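PDB 4WY9: putative MCP-type signal transduction protein, which is the Campylobacter jejuni chemoreceptor Tlp1, whose periplasmic tandem-PAS domain probably recognises chemotactic ligands indirectly. Local coordinates for residues Ser76-Pro86 / Lys103-Glu111; Glu145-Pro153 / Lys273-Val281. One frame throughout, in Å; residues are numbered along the deposited sequence.

Contact 1. Residues Ser76-Pro86 / Lys103-Glu111; sequences SNFTYLYLIDP and KFVMLYADE
Where direct pairing gives out, a water takes the place of a backbone bond: Asn77 O and Asp110 N stand 3.9 Å apart, and the water donates to Asn77 O at 2.7 Å and accepts from Asp110 N at 3.2 Å. It also lies above one face of the Phe78 ring, displaced toward the rim. On the other flank of this strand Asn77 and Phe78 both pair with Thr186, a classic beta bulge. From Thr79 to Tyr82 the antiparallel ladder is regular. Thr79 and Tyr108 exchange two hydrogen bonds, the one from Tyr108 N to Thr79 O measuring 2.8 Å, and Leu81 and Met106 do the same. Strands 78-83 and 104-110 belong to the antiparallel sheet of the first PDC sensor domain, a PAS-like fold of the Cache clan, and their side chains serve its two faces. Thr79, Leu81, Met106 and Tyr108 meet helix 59-70. Leu81 and Met106 run side by side on this face, as do Leu83 and Phe104, where Leu83 CD1 lies 3.8 Å from Phe104 CE2. Phe104 swings CG anti to its amide nitrogen (chi1 -177°), and the Pro86 ring crosses it at a slant, CG lying 3.6 Å from Phe104 CB. On the opposite face Phe78 CE1 rests 3.6 Å from Ala109 CB. Tyr80 wedges CG between amide nitrogen and carbonyl carbon (chi1 46°), which carries the ring off from 104-110: CB is left against Leu107 CD1, while OH reaches Asn167 by hydrogen bond. The Tyr82 ring instead stays close, presenting its edge to Phe104 O, which lies near the ring plane 3.3 Å from CD1. That same carbonyl accepts from Leu83 N, and the aliphatic chain of Lys103 passes by the tyrosine OH.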
loop_
_atom_site.group_PDB
_atom_site.type_symbol
_atom_site.label_atom_id
_atom_site.label_comp_id
_atom_site.label_asym_id
_atom_site.label_seq_id
_atom_site.Cartn_x
_atom_site.Cartn_y
_atom_site.Cartn_z
ATOM N N SER A 76 -1.862 8.731 3.069
ATOM C CA SER A 76 -0.463 8.404 3.366
ATOM C C SER A 76 -0.155 8.777 4.814
ATOM O O SER A 76 -0.398 9.871 5.277
ATOM C CB SER A 76 0.486 9.128 2.439
ATOM O OG SER A 76 0.308 10.530 2.503
ATOM N N ASN A 77 0.321 7.807 5.541
ATOM C CA ASN A 77 0.711 7.976 6.917
ATOM C C ASN A 77 2.092 8.540 7.002
ATOM O O ASN A 77 2.432 9.267 7.982
ATOM C CB ASN A 77 0.538 6.616 7.634
ATOM C CG ASN A 77 -0.914 6.106 7.570
ATOM O OD1 ASN A 77 -1.350 5.359 6.595
ATOM N ND2 ASN A 77 -1.665 6.434 8.611
ATOM N N PHE A 78 2.929 8.218 6.012
ATOM C CA PHE A 78 4.254 8.786 5.947
ATOM C C PHE A 78 4.605 9.193 4.534
ATOM O O PHE A 78 4.140 8.602 3.553
ATOM C CB PHE A 78 5.293 7.774 6.462
ATOM C CG PHE A 78 5.046 7.315 7.870
ATOM C CD1 PHE A 78 5.580 8.016 8.962
ATOM C CD2 PHE A 78 4.218 6.210 8.142
ATOM C CE1 PHE A 78 5.321 7.611 10.249
ATOM C CE2 PHE A 78 4.000 5.797 9.445
ATOM C CZ PHE A 78 4.551 6.493 10.491
ATOM N N THR A 79 5.486 10.184 4.436
ATOM C CA THR A 79 6.004 10.661 3.169
ATOM C C THR A 79 7.510 10.761 3.318
ATOM O O THR A 79 8.000 11.136 4.382
ATOM C CB THR A 79 5.380 12.041 2.795
ATOM O OG1 THR A 79 3.954 11.857 2.491
ATOM C CG2 THR A 79 6.097 12.681 1.633
ATOM N N TYR A 80 8.243 10.386 2.290
ATOM C CA TYR A 80 9.715 10.456 2.369
ATOM C C TYR A 80 10.364 10.871 1.088
ATOM O O TYR A 80 9.933 10.491 -0.007
ATOM C CB TYR A 80 10.304 9.120 2.842
ATOM C CG TYR A 80 9.722 7.905 2.157
ATOM C CD1 TYR A 80 10.249 7.426 0.948
ATOM C CD2 TYR A 80 8.636 7.231 2.701
ATOM C CE1 TYR A 80 9.719 6.318 0.351
ATOM C CE2 TYR A 80 8.086 6.121 2.076
ATOM C CZ TYR A 80 8.634 5.675 0.903
ATOM O OH TYR A 80 8.094 4.547 0.269
ATOM N N LEU A 81 11.441 11.649 1.224
ATOM C CA LEU A 81 12.348 11.975 0.149
ATOM C C LEU A 81 13.714 11.453 0.506
ATOM O O LEU A 81 14.334 11.912 1.473
ATOM C CB LEU A 81 12.406 13.473 -0.131
ATOM C CG LEU A 81 13.379 13.860 -1.250
ATOM C CD1 LEU A 81 12.978 13.287 -2.588
ATOM C CD2 LEU A 81 13.497 15.369 -1.360
ATOM N N TYR A 82 14.203 10.492 -0.273
ATOM C CA TYR A 82 15.542 9.931 -0.128
ATOM C C TYR A 82 16.394 10.539 -1.237
ATOM O O TYR A 82 16.039 10.437 -2.404
ATOM C CB TYR A 82 15.470 8.408 -0.218
ATOM C CG TYR A 82 16.783 7.669 -0.330
ATOM C CD1 TYR A 82 17.927 8.083 0.338
ATOM C CD2 TYR A 82 16.866 6.520 -1.098
ATOM C CE1 TYR A 82 19.118 7.382 0.217
ATOM C CE2 TYR A 82 18.031 5.819 -1.222
ATOM C CZ TYR A 82 19.165 6.247 -0.578
ATOM O OH TYR A 82 20.324 5.518 -0.709
ATOM N N LEU A 83 17.492 11.204 -0.890
ATOM C CA LEU A 83 18.429 11.710 -1.884
ATOM C C LEU A 83 19.743 10.949 -1.786
ATOM O O LEU A 83 20.304 10.835 -0.693
ATOM C CB LEU A 83 18.682 13.196 -1.700
ATOM C CG LEU A 83 17.454 14.104 -1.884
ATOM C CD1 LEU A 83 17.821 15.545 -1.646
ATOM C CD2 LEU A 83 16.847 13.968 -3.245
ATOM N N ILE A 84 20.242 10.440 -2.904
ATOM C CA ILE A 84 21.420 9.583 -2.904
ATOM C C ILE A 84 22.720 10.340 -2.663
ATOM O O ILE A 84 23.678 9.773 -2.075
ATOM C CB ILE A 84 21.548 8.803 -4.248
ATOM C CG1 ILE A 84 20.213 8.204 -4.653
ATOM C CG2 ILE A 84 22.626 7.743 -4.174
ATOM C CD1 ILE A 84 20.216 7.753 -6.117
ATOM N N ASP A 85 22.798 11.598 -3.099
ATOM C CA ASP A 85 24.039 12.354 -2.966
ATOM C C ASP A 85 23.740 13.844 -2.872
ATOM O O ASP A 85 24.096 14.606 -3.755
ATOM C CB ASP A 85 25.019 12.021 -4.076
ATOM C CG ASP A 85 26.393 12.646 -3.861
ATOM O OD1 ASP A 85 26.829 12.851 -2.700
ATOM O OD2 ASP A 85 27.077 12.889 -4.866
ATOM N N PRO A 86 23.075 14.264 -1.793
ATOM C CA PRO A 86 22.701 15.664 -1.664
ATOM C C PRO A 86 23.875 16.591 -1.342
ATOM O O PRO A 86 24.914 16.107 -0.924
ATOM C CB PRO A 86 21.728 15.654 -0.505
ATOM C CG PRO A 86 22.250 14.573 0.374
ATOM C CD PRO A 86 22.713 13.487 -0.606
ATOM N N LYS A 103 22.690 8.145 5.463
ATOM C CA LYS A 103 21.907 8.449 4.283
ATOM C C LYS A 103 20.960 9.610 4.550
ATOM O O LYS A 103 20.561 9.852 5.684
ATOM C CB LYS A 103 21.116 7.227 3.817
ATOM C CG LYS A 103 22.051 6.160 3.268
ATOM C CD LYS A 103 21.345 5.024 2.669
ATOM C CE LYS A 103 22.387 4.130 1.985
ATOM N NZ LYS A 103 23.201 3.443 2.971
ATOM N N PHE A 104 20.611 10.323 3.492
ATOM C CA PHE A 104 19.767 11.495 3.602
ATOM C C PHE A 104 18.323 11.155 3.259
ATOM O O PHE A 104 17.989 10.863 2.109
ATOM C CB PHE A 104 20.257 12.630 2.706
ATOM C CG PHE A 104 19.438 13.880 2.861
ATOM C CD1 PHE A 104 19.700 14.769 3.905
ATOM C CD2 PHE A 104 18.382 14.156 2.008
ATOM C CE1 PHE A 104 18.935 15.884 4.082
ATOM C CE2 PHE A 104 17.627 15.292 2.174
ATOM C CZ PHE A 104 17.902 16.153 3.208
ATOM N N VAL A 105 17.456 11.187 4.272
ATOM C CA VAL A 105 16.045 10.879 4.117
ATOM C C VAL A 105 15.234 11.909 4.901
ATOM O O VAL A 105 15.403 12.049 6.114
ATOM C CB VAL A 105 15.688 9.442 4.580
ATOM C CG1 VAL A 105 14.181 9.242 4.470
ATOM C CG2 VAL A 105 16.460 8.393 3.816
ATOM N N MET A 106 14.388 12.656 4.206
ATOM C CA MET A 106 13.422 13.531 4.834
ATOM C C MET A 106 12.141 12.748 5.009
ATOM O O MET A 106 11.464 12.463 4.014
ATOM C CB MET A 106 13.174 14.764 3.992
ATOM C CG MET A 106 14.458 15.544 3.682
ATOM S SD MET A 106 14.268 16.831 2.408
ATOM C CE MET A 106 13.494 18.095 3.336
ATOM N N LEU A 107 11.811 12.383 6.248
ATOM C CA LEU A 107 10.676 11.545 6.558
ATOM C C LEU A 107 9.663 12.347 7.353
ATOM O O LEU A 107 10.020 12.940 8.381
ATOM C CB LEU A 107 11.115 10.311 7.349
ATOM C CG LEU A 107 10.041 9.311 7.804
ATOM C CD1 LEU A 107 9.306 8.691 6.613
ATOM C CD2 LEU A 107 10.652 8.243 8.680
ATOM N N TYR A 108 8.398 12.337 6.902
ATOM C CA TYR A 108 7.332 13.080 7.541
ATOM C C TYR A 108 6.186 12.177 7.979
ATOM O O TYR A 108 5.824 11.249 7.250
ATOM C CB TYR A 108 6.819 14.168 6.581
ATOM C CG TYR A 108 7.860 15.227 6.316
ATOM C CD1 TYR A 108 8.810 15.069 5.329
ATOM C CD2 TYR A 108 7.901 16.399 7.078
ATOM C CE1 TYR A 108 9.765 16.038 5.112
ATOM C CE2 TYR A 108 8.858 17.346 6.869
ATOM C CZ TYR A 108 9.792 17.159 5.869
ATOM O OH TYR A 108 10.764 18.106 5.633
ATOM N N ALA A 109 5.632 12.449 9.153
ATOM C CA ALA A 109 4.441 11.830 9.669
ATOM C C ALA A 109 3.378 12.895 9.930
ATOM O O ALA A 109 3.655 14.090 9.899
ATOM C CB ALA A 109 4.736 11.083 10.968
ATOM N N ASP A 110 2.159 12.441 10.206
ATOM C CA ASP A 110 1.104 13.387 10.544
ATOM C C ASP A 110 1.422 14.066 11.874
ATOM O O ASP A 110 2.010 13.443 12.767
ATOM C CB ASP A 110 -0.248 12.681 10.609
ATOM C CG ASP A 110 -0.770 12.301 9.237
ATOM O OD1 ASP A 110 -0.422 12.996 8.260
ATOM O OD2 ASP A 110 -1.545 11.323 9.143
ATOM N N GLU A 111 1.057 15.340 12.000
ATOM C CA GLU A 111 1.105 16.016 13.313
ATOM C C GLU A 111 -0.238 15.706 13.996
ATOM O O GLU A 111 -0.296 15.005 15.016
ATOM C CB GLU A 111 1.276 17.535 13.184
ATOM C CG GLU A 111 2.126 17.973 12.010
ATOM C CD GLU A 111 2.396 19.473 12.002
ATOM O OE1 GLU A 111 1.441 20.261 12.219
ATOM O OE2 GLU A 111 3.569 19.857 11.779
HETATM O O HOH W 1 1.663 9.275 10.599
#

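Contact 2. Residues Glu145-Pro153 / Lys273-Val281; sequences ENKVYIGRP and KVQDSSWAV
The tip of a beta hairpin meets the edge of another sheet here: strands 264-274 and 277-286, from the second unit of the tandem-PAS architecture, turn at Val274-Ser277 against the 145-153 segment of the first PDC domain. The turn is type II', closed by backbone hydrogen bonds in both directions between Val274 and Ser277. Nothing binds directly across the contact by hydrogen bond; the polar part runs through three waters. One accepts from Val148 N and donates to both Gln275 OE1 and Asp276 OD2, the last at 2.8 Å. The other two both donate to Val148 O: one accepts from Asp276 N, and the other donates to Asp276 OD2 at 2.6 Å. The backbone of Val148 is thus satisfied at both ends by solvent held on the turn. Lys147 NZ lies 5.9 Å from Asp276 OD2, too far for a salt bridge, though it may favour the carboxylate's charge. Beside the waters, Gln275 folds at chi2 (-75°) and lays CG and its amide across the Val148 side chain at about a right angle. Ile150 carries most of the apolar contact. Its CD1 meets Val274 CG1 at 3.6 Å, and its CG2 comes up to Ser277 OG at 3.7 Å and also nears the edge of the Trp279 indole. Helix 8-51 flanks this patch, with Ile35 touching both Ile150 and Val274. Further along, Pro153 CG approaches that indole edge at CZ3, 4.0 Å away, while Phe31 meets the ring. The indole is also held from within the hairpin: Trp279 NE1 donates, near its ring plane, to Ser277 OG at 2.9 Å, and that hydroxyl in turn donates a hydrogen bond to a lone pair of Val274 O, in the carbonyl plane.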
loop_
_atom_site.group_PDB
_atom_site.type_symbol
_atom_site.label_atom_id
_atom_site.label_comp_id
_atom_site.label_asym_id
_atom_site.label_seq_id
_atom_site.Cartn_x
_atom_site.Cartn_y
_atom_site.Cartn_z
ATOM N N GLU A 145 10.405 7.107 -18.377
ATOM C CA GLU A 145 9.391 6.164 -17.981
ATOM C C GLU A 145 8.291 6.926 -17.205
ATOM O O GLU A 145 8.495 8.011 -16.678
ATOM C CB GLU A 145 10.021 5.013 -17.159
ATOM C CG GLU A 145 10.354 5.368 -15.742
ATOM C CD GLU A 145 11.076 4.333 -14.885
ATOM O OE1 GLU A 145 11.808 3.514 -15.405
ATOM O OE2 GLU A 145 10.912 4.397 -13.668
ATOM N N ASN A 146 7.113 6.359 -17.156
ATOM C CA ASN A 146 6.047 6.947 -16.395
ATOM C C ASN A 146 5.651 5.979 -15.295
ATOM O O ASN A 146 4.472 5.722 -15.042
ATOM C CB ASN A 146 4.858 7.240 -17.316
ATOM C CG ASN A 146 3.816 8.063 -16.648
ATOM O OD1 ASN A 146 4.074 8.645 -15.591
ATOM N ND2 ASN A 146 2.623 8.125 -17.244
ATOM N N LYS A 147 6.632 5.439 -14.628
ATOM C CA LYS A 147 6.325 4.309 -13.787
ATOM C C LYS A 147 6.162 4.707 -12.336
ATOM O O LYS A 147 6.878 5.553 -11.833
ATOM C CB LYS A 147 7.411 3.216 -13.892
ATOM C CG LYS A 147 7.515 2.514 -15.230
ATOM C CD LYS A 147 8.540 1.396 -15.169
ATOM C CE LYS A 147 8.658 0.613 -16.446
ATOM N NZ LYS A 147 9.623 -0.473 -16.256
ATOM N N VAL A 148 5.265 4.018 -11.642
ATOM C CA VAL A 148 5.131 4.116 -10.208
ATOM C C VAL A 148 5.488 2.771 -9.636
ATOM O O VAL A 148 5.034 1.741 -10.149
ATOM C CB VAL A 148 3.703 4.521 -9.795
ATOM C CG1 VAL A 148 3.597 4.651 -8.297
ATOM C CG2 VAL A 148 3.284 5.809 -10.506
ATOM N N TYR A 149 6.296 2.746 -8.573
ATOM C CA TYR A 149 6.766 1.503 -7.970
ATOM C C TYR A 149 5.956 1.231 -6.719
ATOM O O TYR A 149 5.912 2.046 -5.808
ATOM C CB TYR A 149 8.255 1.608 -7.687
ATOM C CG TYR A 149 9.080 1.738 -8.922
ATOM C CD1 TYR A 149 9.090 2.939 -9.670
ATOM C CD2 TYR A 149 9.843 0.688 -9.421
ATOM C CE1 TYR A 149 9.824 3.069 -10.805
ATOM C CE2 TYR A 149 10.591 0.838 -10.570
ATOM C CZ TYR A 149 10.574 2.017 -11.285
ATOM O OH TYR A 149 11.321 2.156 -12.433
ATOM N N ILE A 150 5.297 0.071 -6.684
ATOM C CA ILE A 150 4.404 -0.270 -5.590
ATOM C C ILE A 150 4.808 -1.596 -4.977
ATOM O O ILE A 150 5.017 -2.581 -5.701
ATOM C CB ILE A 150 2.947 -0.317 -6.052
ATOM C CG1 ILE A 150 2.559 1.076 -6.602
ATOM C CG2 ILE A 150 1.997 -0.704 -4.916
ATOM C CD1 ILE A 150 1.165 1.196 -7.053
ATOM N N GLY A 151 4.979 -1.619 -3.669
ATOM C CA GLY A 151 5.446 -2.800 -2.986
ATOM C C GLY A 151 4.394 -3.814 -2.646
ATOM O O GLY A 151 3.227 -3.661 -3.004
ATOM N N ARG A 152 4.806 -4.877 -1.958
ATOM C CA ARG A 152 3.896 -5.844 -1.363
ATOM C C ARG A 152 3.657 -5.407 0.094
ATOM O O ARG A 152 4.391 -4.548 0.622
ATOM C CB ARG A 152 4.450 -7.250 -1.480
ATOM C CG ARG A 152 5.856 -7.430 -0.919
ATOM C CD ARG A 152 6.065 -8.832 -0.367
ATOM N NE ARG A 152 5.247 -8.990 0.837
ATOM C CZ ARG A 152 5.224 -10.070 1.587
ATOM N NH1 ARG A 152 5.950 -11.132 1.224
ATOM N NH2 ARG A 152 4.389 -10.102 2.637
ATOM N N PRO A 153 2.687 -6.016 0.786
ATOM C CA PRO A 153 2.514 -5.698 2.193
ATOM C C PRO A 153 3.726 -6.111 3.006
ATOM O O PRO A 153 4.221 -7.229 2.848
ATOM C CB PRO A 153 1.258 -6.491 2.588
ATOM C CG PRO A 153 0.538 -6.662 1.303
ATOM C CD PRO A 153 1.611 -6.908 0.311
ATOM N N LYS A 273 -6.356 -3.484 -10.566
ATOM C CA LYS A 273 -4.996 -3.114 -10.815
ATOM C C LYS A 273 -4.750 -1.728 -10.303
ATOM O O LYS A 273 -5.622 -0.869 -10.358
ATOM C CB LYS A 273 -4.643 -3.190 -12.301
ATOM C CG LYS A 273 -4.593 -4.610 -12.877
ATOM C CD LYS A 273 -4.443 -4.549 -14.370
ATOM C CE LYS A 273 -5.309 -5.620 -15.051
ATOM N NZ LYS A 273 -5.387 -5.474 -16.518
ATOM N N VAL A 274 -3.540 -1.515 -9.810
ATOM C CA VAL A 274 -3.079 -0.228 -9.381
ATOM C C VAL A 274 -1.719 -0.045 -10.002
ATOM O O VAL A 274 -0.735 -0.632 -9.550
ATOM C CB VAL A 274 -3.002 -0.121 -7.842
ATOM C CG1 VAL A 274 -2.426 1.198 -7.442
ATOM C CG2 VAL A 274 -4.378 -0.330 -7.200
ATOM N N GLN A 275 -1.649 0.780 -11.057
ATOM C CA GLN A 275 -0.426 0.924 -11.857
ATOM C C GLN A 275 0.026 -0.465 -12.279
ATOM O O GLN A 275 -0.724 -1.201 -12.922
ATOM C CB GLN A 275 0.630 1.725 -11.085
ATOM C CG GLN A 275 0.228 3.139 -10.792
ATOM C CD GLN A 275 0.300 4.035 -12.016
ATOM O OE1 GLN A 275 1.153 3.853 -12.905
ATOM N NE2 GLN A 275 -0.584 5.014 -12.065
ATOM N N ASP A 276 1.226 -0.872 -11.896
ATOM C CA ASP A 276 1.749 -2.194 -12.305
ATOM C C ASP A 276 1.516 -3.258 -11.219
ATOM O O ASP A 276 1.992 -4.385 -11.339
ATOM C CB ASP A 276 3.243 -2.099 -12.630
ATOM C CG ASP A 276 3.514 -1.185 -13.792
ATOM O OD1 ASP A 276 2.816 -1.371 -14.830
ATOM O OD2 ASP A 276 4.372 -0.279 -13.672
ATOM N N SER A 277 0.801 -2.896 -10.151
ATOM C CA SER A 277 0.501 -3.860 -9.088
ATOM C C SER A 277 -0.914 -4.374 -9.230
ATOM O O SER A 277 -1.757 -3.772 -9.896
ATOM C CB SER A 277 0.717 -3.239 -7.690
ATOM O OG SER A 277 -0.248 -2.280 -7.370
ATOM N N SER A 278 -1.197 -5.495 -8.602
ATOM C CA SER A 278 -2.479 -6.180 -8.733
ATOM C C SER A 278 -2.949 -6.617 -7.387
ATOM O O SER A 278 -2.178 -7.238 -6.631
ATOM C CB SER A 278 -2.360 -7.358 -9.674
ATOM O OG SER A 278 -1.916 -6.981 -10.968
ATOM N N TRP A 279 -4.220 -6.344 -7.076
ATOM C CA TRP A 279 -4.792 -6.604 -5.784
ATOM C C TRP A 279 -6.144 -7.263 -5.896
ATOM O O TRP A 279 -6.763 -7.237 -6.962
ATOM C CB TRP A 279 -4.893 -5.304 -4.970
ATOM C CG TRP A 279 -3.592 -4.616 -4.805
ATOM C CD1 TRP A 279 -2.981 -3.787 -5.707
ATOM C CD2 TRP A 279 -2.734 -4.681 -3.665
ATOM N NE1 TRP A 279 -1.778 -3.361 -5.200
ATOM C CE2 TRP A 279 -1.590 -3.889 -3.957
ATOM C CE3 TRP A 279 -2.799 -5.325 -2.445
ATOM C CZ2 TRP A 279 -0.541 -3.740 -3.042
ATOM C CZ3 TRP A 279 -1.765 -5.181 -1.547
ATOM C CH2 TRP A 279 -0.655 -4.390 -1.858
ATOM N N ALA A 280 -6.618 -7.835 -4.795
ATOM C CA ALA A 280 -7.958 -8.376 -4.765
ATOM C C ALA A 280 -8.572 -8.212 -3.395
ATOM O O ALA A 280 -7.863 -8.274 -2.377
ATOM C CB ALA A 280 -7.966 -9.855 -5.157
ATOM N N VAL A 281 -9.884 -7.998 -3.364
ATOM C CA VAL A 281 -10.655 -8.150 -2.166
ATOM C C VAL A 281 -11.341 -9.498 -2.224
ATOM O O VAL A 281 -11.959 -9.838 -3.236
ATOM C CB VAL A 281 -11.693 -7.021 -1.953
ATOM C CG1 VAL A 281 -12.515 -7.266 -0.706
ATOM C CG2 VAL A 281 -10.985 -5.684 -1.883
HETATM O O HOH W 2 3.591 2.374 -13.312
HETATM O O HOH W 3 3.121 -0.129 -9.816
HETATM O O HOH W 4 6.380 -0.041 -11.961
#

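How the contacts relate
Contact 1 is internal to the first PDC domain and mostly buried, whereas contact 2 is partly exposed and spans the two sensor units, joining segments far apart in sequence. Their centres lie about 21 Å apart, and their nearest atoms, about 7 Å apart, do not touch. Both nevertheless reach the same sheet: 78-83 and 149-150 are strands of it, and Asn167 of strand 163-173 is a partner of both, through Gly151 and through Tyr80. The chemistry follows position. Between neighbouring strands, backbone bonds carry the contact and water appears at one end; between domains, waters mediate the polar links, alongside a small apolar patch.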